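Side-chain contacts in HydG protein (Carboxydothermus hydrogenoformans, PDB 4RTB), which matures FeFe-hydrogenase as a radical SAM enzyme that makes carbon monoxide and cyanide, using a [4Fe-4S] cluster and S-adenosylmethionine: residues 146-151 / 341-346; 389-394 / 427-432. One frame throughout, in Å; residues are numbered along the deposited sequence.

Contact 1. Residues 146-151 / 341-346; sequences HTRILL and VSQMSA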
ATOM      1  N   HIS A 146       1.323  -8.796 -15.033  1.00 79.65           N
ATOM      2  CA  HIS A 146       0.939  -7.595 -14.297  1.00 76.28           C
ATOM      3  C   HIS A 146       0.204  -6.607 -15.192  1.00 79.55           C
ATOM      4  O   HIS A 146       0.520  -6.486 -16.374  1.00 85.55           O
ATOM      5  CB  HIS A 146       2.171  -6.912 -13.701  1.00 70.77           C
ATOM      6  CG  HIS A 146       2.572  -7.429 -12.355  1.00 72.52           C
ATOM      7  ND1 HIS A 146       1.815  -7.214 -11.223  1.00 71.98           N
ATOM      8  CD2 HIS A 146       3.660  -8.126 -11.955  1.00 73.89           C
ATOM      9  CE1 HIS A 146       2.415  -7.771 -10.184  1.00 72.96           C
ATOM     10  NE2 HIS A 146       3.538  -8.329 -10.602  1.00 71.32           N
ATOM     11  N   THR A 147      -0.768  -5.898 -14.628  1.00 74.19           N
ATOM     12  CA  THR A 147      -1.473  -4.853 -15.363  0.52 73.53           C
ATOM     13  C   THR A 147      -1.520  -3.559 -14.564  1.00 71.25           C
ATOM     14  O   THR A 147      -1.981  -2.530 -15.053  1.00 64.62           O
ATOM     15  CB  THR A 147      -2.909  -5.270 -15.713  1.00 72.24           C
ATOM     16  OG1 THR A 147      -3.635  -5.541 -14.507  1.00 70.16           O
ATOM     17  CG2 THR A 147      -2.907  -6.507 -16.592  1.00 71.04           C
ATOM     18  N   ARG A 148      -1.051  -3.624 -13.324  1.00 73.34           N
ATOM     19  CA  ARG A 148      -1.035  -2.455 -12.462  1.00 69.61           C
ATOM     20  C   ARG A 148       0.405  -2.095 -12.111  1.00 75.45           C
ATOM     21  O   ARG A 148       1.184  -2.952 -11.690  1.00 78.75           O
ATOM     22  CB  ARG A 148      -1.857  -2.709 -11.199  1.00 70.36           C
ATOM     23  CG  ARG A 148      -3.331  -3.014 -11.452  1.00 81.95           C
ATOM     24  CD  ARG A 148      -4.059  -3.125 -10.127  1.00 88.16           C
ATOM     25  NE  ARG A 148      -3.641  -2.032  -9.258  1.00 88.48           N
ATOM     26  CZ  ARG A 148      -4.329  -1.581  -8.215  1.00 91.04           C
ATOM     27  NH1 ARG A 148      -5.494  -2.126  -7.890  1.00 91.62           N
ATOM     28  NH2 ARG A 148      -3.848  -0.574  -7.500  1.00 86.92           N
ATOM     29  N   ILE A 149       0.756  -0.827 -12.301  1.00 75.43           N
ATOM     30  CA  ILE A 149       2.122  -0.367 -12.084  1.00 68.61           C
ATOM     31  C   ILE A 149       2.154   0.777 -11.068  1.00 68.47           C
ATOM     32  O   ILE A 149       1.244   1.603 -11.029  1.00 72.43           O
ATOM     33  CB  ILE A 149       2.771   0.083 -13.419  1.00 95.32           C
ATOM     34  CG1 ILE A 149       2.781  -1.076 -14.421  1.00 98.35           C
ATOM     35  CG2 ILE A 149       4.184   0.599 -13.202  1.00 93.51           C
ATOM     36  CD1 ILE A 149       3.572  -0.790 -15.684  1.00101.66           C
ATOM     37  N   LEU A 150       3.191   0.804 -10.231  1.00 69.74           N
ATOM     38  CA  LEU A 150       3.387   1.900  -9.285  1.00 68.85           C
ATOM     39  C   LEU A 150       4.673   2.661  -9.605  1.00 72.96           C
ATOM     40  O   LEU A 150       5.756   2.267  -9.172  1.00 75.23           O
ATOM     41  CB  LEU A 150       3.425   1.370  -7.845  1.00 60.62           C
ATOM     42  CG  LEU A 150       3.261   2.332  -6.656  1.00 56.76           C
ATOM     43  CD1 LEU A 150       4.584   2.597  -5.944  1.00 59.79           C
ATOM     44  CD2 LEU A 150       2.599   3.641  -7.070  1.00 56.81           C
ATOM     45  N   LEU A 151       4.551   3.744 -10.371  1.00 73.01           N
ATOM     46  CA  LEU A 151       5.706   4.575 -10.707  1.00 74.97           C
ATOM     47  C   LEU A 151       6.280   5.246  -9.468  1.00 77.39           C
ATOM     48  O   LEU A 151       5.574   5.946  -8.740  1.00 76.97           O
ATOM     49  CB  LEU A 151       5.335   5.642 -11.735  1.00 71.60           C
ATOM     50  CG  LEU A 151       4.918   5.178 -13.129  1.00 71.86           C
ATOM     51  CD1 LEU A 151       4.610   6.384 -13.993  1.00 70.54           C
ATOM     52  CD2 LEU A 151       6.003   4.324 -13.764  1.00 60.15           C
ATOM     53  N   VAL A 341      -4.660  -6.954   4.675  1.00 74.49           N
ATOM     54  CA  VAL A 341      -3.993  -6.493   3.460  1.00 65.01           C
ATOM     55  C   VAL A 341      -4.808  -6.819   2.211  1.00 70.42           C
ATOM     56  O   VAL A 341      -5.252  -7.950   2.033  1.00 78.01           O
ATOM     57  CB  VAL A 341      -2.590  -7.119   3.334  1.00 60.37           C
ATOM     58  CG1 VAL A 341      -2.008  -6.885   1.950  1.00 50.99           C
ATOM     59  CG2 VAL A 341      -1.668  -6.577   4.416  1.00 52.65           C
ATOM     60  N   SER A 342      -5.007  -5.827   1.348  1.00 71.07           N
ATOM     61  CA  SER A 342      -5.797  -6.024   0.136  1.00 69.19           C
ATOM     62  C   SER A 342      -4.980  -5.798  -1.133  1.00 72.39           C
ATOM     63  O   SER A 342      -5.431  -6.123  -2.233  1.00 72.64           O
ATOM     64  CB  SER A 342      -7.016  -5.101   0.142  1.00 73.37           C
ATOM     65  OG  SER A 342      -6.626  -3.746   0.273  1.00 80.99           O
ATOM     66  N   GLN A 343      -3.781  -5.240  -0.979  1.00 77.71           N
ATOM     67  CA  GLN A 343      -2.894  -4.996  -2.114  1.00 76.77           C
ATOM     68  C   GLN A 343      -1.462  -5.434  -1.822  1.00 67.96           C
ATOM     69  O   GLN A 343      -0.983  -5.319  -0.693  1.00 64.30           O
ATOM     70  CB  GLN A 343      -2.907  -3.519  -2.509  1.00 74.38           C
ATOM     71  CG  GLN A 343      -3.802  -3.202  -3.690  1.00 76.45           C
ATOM     72  CD  GLN A 343      -3.456  -1.876  -4.341  1.00 82.54           C
ATOM     73  OE1 GLN A 343      -2.478  -1.772  -5.082  1.00 80.97           O
ATOM     74  NE2 GLN A 343      -4.258  -0.855  -4.065  1.00 83.02           N
ATOM     75  N   MET A 344      -0.776  -5.910  -2.856  1.00 63.04           N
ATOM     76  CA  MET A 344       0.536  -6.519  -2.680  1.00 71.79           C
ATOM     77  C   MET A 344       1.484  -6.278  -3.849  1.00 79.91           C
ATOM     78  O   MET A 344       1.063  -6.234  -5.004  1.00 86.95           O
ATOM     79  CB  MET A 344       0.378  -8.020  -2.478  1.00 82.08           C
ATOM     80  CG  MET A 344       0.743  -8.517  -1.104  1.00 80.48           C
ATOM     81  SD  MET A 344       0.500 -10.294  -1.070  1.00114.81           S
ATOM     82  CE  MET A 344       1.415 -10.765  -2.539  1.00 98.12           C
ATOM     83  N   SER A 345       2.770  -6.144  -3.540  1.00 83.39           N
ATOM     84  CA  SER A 345       3.795  -6.036  -4.570  1.00 88.16           C
ATOM     85  C   SER A 345       4.416  -7.404  -4.827  1.00 92.88           C
ATOM     86  O   SER A 345       5.072  -7.971  -3.953  1.00101.67           O
ATOM     87  CB  SER A 345       4.872  -5.032  -4.159  1.00 89.54           C
ATOM     88  OG  SER A 345       5.636  -5.524  -3.073  1.00 92.61           O
ATOM     89  N   ALA A 346       4.202  -7.932  -6.026  1.00 84.09           N
ATOM     90  CA  ALA A 346       4.716  -9.246  -6.375  1.00 74.61           C
ATOM     91  C   ALA A 346       5.761  -9.155  -7.475  1.00 76.95           C
ATOM     92  O   ALA A 346       5.605  -8.390  -8.428  1.00 82.58           O
ATOM     93  CB  ALA A 346       3.585 -10.160  -6.800  1.00 77.22           C
TER
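In the parallel barrel sheet of this radical SAM enzyme, strands 148-153 and 343-345 both pair in parallel with strand 95-105; H146, R148, Q343 and A346 link the two. At one point the imidazole of H146 gives its NE2 proton to the carbonyl O of A346, 3.0 Å away. The bond is bent, with an N-H...O angle of 138°: the oxygen is tilted from the ring plane, and the nitrogen stands above the carbonyl plane. Histidine suits this place because its ring spans the gap and its far edge carries a donor. Small A346 lets the ring approach, the NE2 of H146 lying 4.2 Å from its CB. The second meeting is between R148 and Q343. The arginine chain bends at chi3 (45°) and crosses the glutamine chain at about a right angle. OE1 of Q343, as modelled, lies over one face of the guanidinium, 3.0 Å from NH2 of R148, with the two planes 54° apart. This is not a hydrogen bond, since the N-H groups point elsewhere. Glutamine is long enough to bring a polar, uncharged group to the arginine without adding another positive charge beside R148 and R180; if OE1 is placed correctly, its partial negative charge may slightly offset their repulsion. R148 and Q343 also touch V97 and F99 of strand 95-105, while R148 reaches N182 on strand 180-184. H146 rests on A100, and with A346 it packs against L375, so this end of the contact is covered by helix 375-384.

Contact 2. Residues 389-394 / 427-432; sequences PSFCTA and VEYLYE
F391 lays one border of its ring, CE1 and CZ, over the start of the Y429 side chain. CE1 of F391 is 3.5 Å from CB of Y429, and CZ of F391 is 3.7 Å from CD2 of Y429. The planes are only 21° from parallel, but the rings are slid well apart, with centroids separated by 5.0 Å. F391 thus leans on the base of the tyrosine, leaving little ring-on-ring overlap. CG of Y429 is anti to its backbone N (chi1 174°), which sends the ring away from helix 419-432 and onto L375, A376 and V379 of helix 375-384. Phenylalanine fits because a flat apolar ring can lie against L98 of the sheet as well as the tyrosine. An alanine here is likely to leave a gap beside Y429 and L98, with the tyrosine ring freer to shift. The neighbouring C392 begins the CX2CX22C sequence that in HydG proteins carries a second iron-sulfur cluster. With no hydrogen bond across the contact, it is apolar burial that joins the loop to the helix, and the nearby charges of E428 and E432 are met elsewhere, by R179 and R142.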
ATOM      1  N   PRO A 389      -6.097 -13.988  -6.674  1.00 74.16           N
ATOM      2  CA  PRO A 389      -5.220 -12.956  -7.233  1.00 74.47           C
ATOM      3  C   PRO A 389      -5.951 -12.133  -8.282  1.00 76.82           C
ATOM      4  O   PRO A 389      -6.675 -12.702  -9.100  1.00 80.54           O
ATOM      5  CB  PRO A 389      -4.078 -13.759  -7.868  1.00 74.64           C
ATOM      6  CG  PRO A 389      -4.209 -15.151  -7.316  1.00 71.25           C
ATOM      7  CD  PRO A 389      -5.669 -15.339  -7.070  1.00 72.53           C
ATOM      8  N   SER A 390      -5.761 -10.818  -8.263  1.00 73.38           N
ATOM      9  CA  SER A 390      -6.474  -9.947  -9.187  1.00 73.92           C
ATOM     10  C   SER A 390      -5.558  -8.909  -9.816  1.00 79.36           C
ATOM     11  O   SER A 390      -4.473  -8.623  -9.309  1.00 80.14           O
ATOM     12  CB  SER A 390      -7.632  -9.252  -8.474  1.00 72.43           C
ATOM     13  OG  SER A 390      -7.705  -9.675  -7.128  1.00 69.30           O
ATOM     14  N   PHE A 391      -6.013  -8.358 -10.936  1.00 80.30           N
ATOM     15  CA  PHE A 391      -5.253  -7.379 -11.695  1.00 80.08           C
ATOM     16  C   PHE A 391      -6.229  -6.394 -12.337  1.00 89.80           C
ATOM     17  O   PHE A 391      -6.247  -6.248 -13.560  1.00 97.46           O
ATOM     18  CB  PHE A 391      -4.402  -8.063 -12.775  1.00 74.70           C
ATOM     19  CG  PHE A 391      -3.677  -9.298 -12.304  1.00 67.15           C
ATOM     20  CD1 PHE A 391      -4.272 -10.547 -12.397  1.00 75.12           C
ATOM     21  CD2 PHE A 391      -2.395  -9.211 -11.787  1.00 63.36           C
ATOM     22  CE1 PHE A 391      -3.608 -11.686 -11.970  1.00 72.61           C
ATOM     23  CE2 PHE A 391      -1.725 -10.346 -11.361  1.00 70.35           C
ATOM     24  CZ  PHE A 391      -2.332 -11.585 -11.453  1.00 73.39           C
ATOM     25  N   CYS A 392      -7.038  -5.724 -11.517  1.00 90.71           N
ATOM     26  CA  CYS A 392      -8.186  -4.974 -12.029  1.00 93.52           C
ATOM     27  C   CYS A 392      -8.318  -3.540 -11.517  1.00 99.38           C
ATOM     28  O   CYS A 392      -8.578  -2.619 -12.309  1.00110.81           O
ATOM     29  CB  CYS A 392      -9.474  -5.724 -11.695  1.00 96.28           C
ATOM     30  SG  CYS A 392      -9.752  -5.962  -9.922  1.00122.64           S
ATOM     31  N   THR A 393      -8.135  -3.373 -10.204  1.00 95.09           N
ATOM     32  CA  THR A 393      -8.508  -2.155  -9.465  1.00103.00           C
ATOM     33  C   THR A 393     -10.022  -1.942  -9.464  1.00100.85           C
ATOM     34  O   THR A 393     -10.792  -2.906  -9.618  1.00 92.91           O
ATOM     35  CB  THR A 393      -7.828  -0.870 -10.019  1.00109.83           C
ATOM     36  N   ALA A 394     -10.431  -0.683  -9.280  1.00100.68           N
ATOM     37  CA  ALA A 394     -11.836  -0.319  -9.080  1.00104.84           C
ATOM     38  C   ALA A 394     -12.476  -1.155  -7.973  1.00113.60           C
ATOM     39  O   ALA A 394     -13.630  -1.579  -8.096  1.00106.36           O
ATOM     40  CB  ALA A 394     -12.623  -0.472 -10.380  1.00104.01           C
ATOM     41  N   VAL A 427      -8.810 -14.633 -14.777  1.00 62.46           N
ATOM     42  CA  VAL A 427      -9.037 -15.438 -15.971  1.00 67.01           C
ATOM     43  C   VAL A 427      -8.086 -14.983 -17.070  1.00 75.84           C
ATOM     44  O   VAL A 427      -7.399 -15.800 -17.685  1.00 77.95           O
ATOM     45  CB  VAL A 427     -10.499 -15.342 -16.475  1.00 68.41           C
ATOM     46  CG1 VAL A 427     -10.630 -15.957 -17.859  1.00 70.40           C
ATOM     47  CG2 VAL A 427     -11.455 -16.022 -15.509  1.00 60.18           C
ATOM     48  N   GLU A 428      -8.036 -13.673 -17.293  1.00 81.87           N
ATOM     49  CA  GLU A 428      -7.160 -13.097 -18.310  1.00 79.54           C
ATOM     50  C   GLU A 428      -5.698 -13.410 -18.029  1.00 69.90           C
ATOM     51  O   GLU A 428      -4.932 -13.720 -18.948  1.00 67.55           O
ATOM     52  CB  GLU A 428      -7.356 -11.585 -18.404  1.00 81.96           C
ATOM     53  CG  GLU A 428      -6.449 -10.925 -19.426  1.00 85.15           C
ATOM     54  CD  GLU A 428      -7.011  -9.619 -19.939  1.00 89.17           C
ATOM     55  OE1 GLU A 428      -8.059  -9.184 -19.422  1.00 87.87           O
ATOM     56  OE2 GLU A 428      -6.408  -9.033 -20.862  1.00 99.72           O
ATOM     57  N   TYR A 429      -5.314 -13.327 -16.759  1.00 67.42           N
ATOM     58  CA  TYR A 429      -3.963 -13.710 -16.374  1.00 70.05           C
ATOM     59  C   TYR A 429      -3.672 -15.150 -16.777  1.00 76.44           C
ATOM     60  O   TYR A 429      -2.651 -15.431 -17.406  1.00 77.52           O
ATOM     61  CB  TYR A 429      -3.744 -13.550 -14.870  1.00 65.61           C
ATOM     62  CG  TYR A 429      -2.401 -14.079 -14.422  1.00 69.42           C
ATOM     63  CD1 TYR A 429      -2.279 -15.346 -13.868  1.00 69.84           C
ATOM     64  CD2 TYR A 429      -1.249 -13.320 -14.578  1.00 74.51           C
ATOM     65  CE1 TYR A 429      -1.050 -15.837 -13.468  1.00 72.15           C
ATOM     66  CE2 TYR A 429      -0.017 -13.801 -14.182  1.00 78.34           C
ATOM     67  CZ  TYR A 429       0.077 -15.060 -13.627  1.00 78.54           C
ATOM     68  OH  TYR A 429       1.303 -15.544 -13.229  1.00 80.82           O
ATOM     69  N   LEU A 430      -4.572 -16.057 -16.405  1.00 77.74           N
ATOM     70  CA  LEU A 430      -4.396 -17.479 -16.684  1.00 74.48           C
ATOM     71  C   LEU A 430      -4.277 -17.744 -18.175  1.00 75.83           C
ATOM     72  O   LEU A 430      -3.436 -18.532 -18.610  1.00 77.48           O
ATOM     73  CB  LEU A 430      -5.554 -18.291 -16.107  1.00 74.57           C
ATOM     74  CG  LEU A 430      -5.615 -18.427 -14.587  1.00 68.83           C
ATOM     75  CD1 LEU A 430      -6.854 -19.204 -14.200  1.00 64.54           C
ATOM     76  CD2 LEU A 430      -4.362 -19.105 -14.055  1.00 60.18           C
ATOM     77  N   TYR A 431      -5.127 -17.087 -18.954  1.00 76.47           N
ATOM     78  CA  TYR A 431      -5.078 -17.219 -20.399  1.00 80.88           C
ATOM     79  C   TYR A 431      -3.750 -16.693 -20.943  1.00 83.84           C
ATOM     80  O   TYR A 431      -3.215 -17.230 -21.911  1.00 81.12           O
ATOM     81  CB  TYR A 431      -6.259 -16.490 -21.040  1.00 85.23           C
ATOM     82  CG  TYR A 431      -6.103 -16.256 -22.523  1.00100.59           C
ATOM     83  CD1 TYR A 431      -5.977 -17.320 -23.408  1.00108.71           C
ATOM     84  CD2 TYR A 431      -6.090 -14.968 -23.041  1.00111.55           C
ATOM     85  CE1 TYR A 431      -5.834 -17.107 -24.765  1.00118.09           C
ATOM     86  CE2 TYR A 431      -5.949 -14.744 -24.394  1.00119.24           C
ATOM     87  CZ  TYR A 431      -5.821 -15.816 -25.252  1.00123.18           C
ATOM     88  OH  TYR A 431      -5.679 -15.593 -26.603  1.00128.99           O
ATOM     89  N   GLU A 432      -3.207 -15.658 -20.309  1.00 86.55           N
ATOM     90  CA  GLU A 432      -1.936 -15.094 -20.757  1.00 89.00           C
ATOM     91  C   GLU A 432      -0.745 -16.010 -20.463  1.00 87.04           C
ATOM     92  O   GLU A 432       0.286 -15.929 -21.128  1.00 92.79           O
ATOM     93  CB  GLU A 432      -1.714 -13.718 -20.122  1.00 90.34           C
ATOM     94  CG  GLU A 432      -2.425 -12.588 -20.857  1.00 92.30           C
ATOM     95  CD  GLU A 432      -2.588 -11.339 -20.012  1.00 91.38           C
ATOM     96  OE1 GLU A 432      -2.047 -11.301 -18.886  1.00 90.52           O
ATOM     97  OE2 GLU A 432      -3.266 -10.396 -20.473  1.00 89.16           O
TER

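Following the chain from the N terminus, contact 1 opens at 146-151 and closes at 341-346 after 189 intervening residues, a long loop, nearly half of it helix, that includes several strands of the barrel. Contact 2 then opens at 389-394 and closes at 427-432, a short loop part of which is not modelled. The two are in series and neither encloses the other. They meet nonetheless: T147 OG1 bonds to the F391 carbonyl O at 2.9 Å, and R148 packs against T393. Both reach the same sheet. Contact 1 ties strands within the barrel, whereas contact 2 fastens helix 419-432, the first of the three helices that end the modelled chain, to the segment following strand 388-390.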